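Local atomic coordinates of EcmrR transcriptional regulator (PDB entry 6WL5), a protein that probably senses cationic drug-like compounds such as cetyl-trimethyl-ammonium and, as a MerR family regulator, activates transcription in response. Residues A[100-105]-A[110-115]. Residues are numbered along the deposited sequence; the frame is centred on the assembly and turned at random. Where two conformers were deposited one is given.
Sequences VIHKGP and RNAYIY. With 16A (cetyl-trimethyl-ammonium), chain E.
Val100 meets the helix through both of its methyls, and the contact across the two segments is wholly apolar. CG2 lies 3.9 Å from CB of Ala112, while CG1, anti to the carbonyl carbon, stands 4.0 Å from CD1 of Tyr115 and approaches that ring obliquely. His102 adds its CB, 4.3 Å from CB of Ala112. The small side chain of Ala112 is consistent with the close backbone approach: the CA atoms of His102 and Ala112 are 6.3 Å apart.

The polar bonds lie within or outside the pair. NE2 of His102 donates to O of Pro105 at 3.0 Å with an N-H...O angle of 164°, the acceptor lying in the imidazole plane; a second hydrogen bond, between ND1 and OH of Tyr4, helps fix the ring's rotation.

The CB of Tyr113 points away from the strand, and its ring reaches the bound cetyl-trimethyl-ammonium. C14, near the ammonium head, lies over one face, offset toward the rim and 3.7 Å from CE2 of Tyr113; OH of Tyr113 hydrogen-bonds OE1 of Glu133, another pocket residue. A leucine here would probably deprive the ligand's head-end carbons of that flat aromatic surface and Glu133 of its hydroxyl partner.

The axes of strand 100-103 and helix 110-115 run nearly antiparallel (158°), 8.8 Å apart at closest approach: helix 109-123 packs on the antiparallel sheet of a GyrI-like small-molecule-binding domain, whose cetyl-trimethyl-ammonium site Tyr113 lines.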
loop_
_atom_site.group_PDB
_atom_site.type_symbol
_atom_site.label_atom_id
_atom_site.label_comp_id
_atom_site.label_asym_id
_atom_site.label_seq_id
_atom_site.Cartn_x
_atom_site.Cartn_y
_atom_site.Cartn_z
ATOM N N VAL A 100 4.400 -1.293 10.799
ATOM C CA VAL A 100 5.505 -0.428 11.202
ATOM C C VAL A 100 5.525 0.769 10.277
ATOM O O VAL A 100 5.080 0.688 9.138
ATOM C CB VAL A 100 6.891 -1.099 11.174
ATOM C CG1 VAL A 100 6.958 -2.220 12.179
ATOM C CG2 VAL A 100 7.255 -1.584 9.767
ATOM N N ILE A 101 6.047 1.851 10.781
ATOM C CA ILE A 101 6.350 3.021 9.960
ATOM C C ILE A 101 7.792 2.960 9.479
ATOM O O ILE A 101 8.737 2.869 10.284
ATOM C CB ILE A 101 6.094 4.321 10.746
ATOM C CG1 ILE A 101 4.608 4.460 11.080
ATOM C CG2 ILE A 101 6.634 5.549 9.989
ATOM C CD1 ILE A 101 3.736 4.916 9.915
ATOM N N HIS A 102 7.959 3.060 8.158
ATOM C CA HIS A 102 9.250 3.260 7.531
ATOM C C HIS A 102 9.446 4.749 7.244
ATOM O O HIS A 102 8.675 5.360 6.486
ATOM C CB HIS A 102 9.341 2.482 6.232
ATOM C CG HIS A 102 10.636 2.680 5.538
ATOM N ND1 HIS A 102 11.802 2.069 5.962
ATOM C CD2 HIS A 102 10.976 3.486 4.505
ATOM C CE1 HIS A 102 12.799 2.490 5.197
ATOM N NE2 HIS A 102 12.315 3.309 4.281
ATOM N N LYS A 103 10.399 5.355 7.935
ATOM C CA LYS A 103 10.796 6.724 7.662
ATOM C C LYS A 103 11.916 6.737 6.632
ATOM O O LYS A 103 12.816 5.898 6.662
ATOM C CB LYS A 103 11.290 7.398 8.942
ATOM C CG LYS A 103 10.170 7.732 9.938
ATOM C CD LYS A 103 9.126 8.707 9.337
ATOM C CE LYS A 103 9.711 10.090 9.134
ATOM N NZ LYS A 103 10.125 10.648 10.450
ATOM N N GLY A 104 11.858 7.697 5.720
ATOM C CA GLY A 104 12.915 7.886 4.763
ATOM C C GLY A 104 12.644 7.355 3.374
ATOM O O GLY A 104 11.526 6.965 3.010
ATOM N N PRO A 105 13.687 7.436 2.543
ATOM C CA PRO A 105 13.575 7.055 1.139
ATOM C C PRO A 105 13.284 5.578 0.954
ATOM O O PRO A 105 13.409 4.758 1.870
ATOM C CB PRO A 105 14.963 7.400 0.561
ATOM C CG PRO A 105 15.632 8.237 1.531
ATOM C CD PRO A 105 14.994 8.038 2.863
ATOM N N ARG A 110 12.782 -2.500 2.122
ATOM C CA ARG A 110 12.878 -3.933 2.406
ATOM C C ARG A 110 13.149 -4.191 3.880
ATOM O O ARG A 110 12.760 -5.237 4.409
ATOM C CB ARG A 110 13.970 -4.620 1.591
ATOM C CG ARG A 110 15.407 -4.177 1.898
ATOM C CD ARG A 110 16.492 -4.864 1.018
ATOM N NE ARG A 110 16.328 -4.538 -0.385
ATOM C CZ ARG A 110 16.895 -3.493 -0.984
ATOM N NH1 ARG A 110 17.703 -2.682 -0.323
ATOM N NH2 ARG A 110 16.663 -3.283 -2.259
ATOM N N ASN A 111 13.827 -3.266 4.561
ATOM C CA ASN A 111 14.154 -3.474 5.965
ATOM C C ASN A 111 12.898 -3.565 6.851
ATOM O O ASN A 111 12.874 -4.306 7.849
ATOM C CB ASN A 111 15.052 -2.358 6.472
ATOM C CG ASN A 111 16.401 -2.347 5.821
ATOM O OD1 ASN A 111 16.831 -3.324 5.241
ATOM N ND2 ASN A 111 17.109 -1.260 5.982
ATOM N N ALA A 112 11.855 -2.837 6.488
ATOM C CA ALA A 112 10.579 -2.921 7.182
ATOM C C ALA A 112 9.893 -4.264 6.953
ATOM O O ALA A 112 9.249 -4.804 7.865
ATOM C CB ALA A 112 9.684 -1.788 6.702
ATOM N N TYR A 113 9.956 -4.788 5.739
ATOM C CA TYR A 113 9.404 -6.109 5.456
ATOM C C TYR A 113 10.170 -7.186 6.209
ATOM O O TYR A 113 9.565 -8.114 6.749
ATOM C CB TYR A 113 9.418 -6.364 3.933
ATOM C CG TYR A 113 8.413 -5.513 3.172
ATOM C CD1 TYR A 113 8.707 -4.200 2.822
ATOM C CD2 TYR A 113 7.158 -5.997 2.855
ATOM C CE1 TYR A 113 7.769 -3.418 2.141
ATOM C CE2 TYR A 113 6.214 -5.223 2.195
ATOM C CZ TYR A 113 6.516 -3.926 1.862
ATOM O OH TYR A 113 5.580 -3.167 1.205
ATOM N N ILE A 114 11.503 -7.097 6.220
ATOM C CA ILE A 114 12.322 -8.016 7.006
ATOM C C ILE A 114 11.869 -7.996 8.449
ATOM O O ILE A 114 11.625 -9.047 9.073
ATOM C CB ILE A 114 13.804 -7.617 6.861
ATOM C CG1 ILE A 114 14.340 -7.948 5.464
ATOM C CG2 ILE A 114 14.635 -8.321 7.925
ATOM C CD1 ILE A 114 15.720 -7.364 5.224
ATOM N N TYR A 115 11.748 -6.801 8.995
ATOM C CA TYR A 115 11.352 -6.647 10.379
ATOM C C TYR A 115 9.997 -7.252 10.675
ATOM O O TYR A 115 9.847 -7.945 11.657
ATOM C CB TYR A 115 11.310 -5.165 10.745
ATOM C CG TYR A 115 11.179 -4.906 12.217
ATOM C CD1 TYR A 115 9.950 -4.750 12.813
ATOM C CD2 TYR A 115 12.293 -4.806 12.984
ATOM C CE1 TYR A 115 9.857 -4.517 14.175
ATOM C CE2 TYR A 115 12.218 -4.562 14.314
ATOM C CZ TYR A 115 11.002 -4.421 14.900
ATOM O OH TYR A 115 11.019 -4.156 16.239
HETATM C C1 16A E . 6.537 -18.014 6.289
HETATM C C2 16A E . 6.382 -16.990 5.175
HETATM C C3 16A E . 7.730 -16.424 4.734
HETATM C C4 16A E . 7.643 -15.041 4.080
HETATM C C5 16A E . 6.303 -14.696 3.425
HETATM C C6 16A E . 6.448 -13.453 2.555
HETATM C C7 16A E . 5.343 -13.244 1.535
HETATM C C8 16A E . 5.764 -12.113 0.604
HETATM C C9 16A E . 4.689 -11.064 0.518
HETATM C C10 16A E . 4.552 -10.434 -0.869
HETATM C C11 16A E . 5.812 -9.804 -1.448
HETATM C C12 16A E . 6.272 -8.552 -0.714
HETATM C C13 16A E . 7.180 -7.750 -1.649
HETATM C C14 16A E . 7.392 -6.354 -1.097
HETATM C C15 16A E . 8.458 -5.609 -1.882
HETATM C C16 16A E . 8.444 -4.177 -1.428
HETATM N N1 16A E . 9.568 -3.395 -1.968
HETATM C C17 16A E . 9.703 -3.498 -3.433
HETATM C C18 16A E . 9.241 -2.018 -1.565
HETATM C C19 16A E . 10.809 -3.730 -1.266
#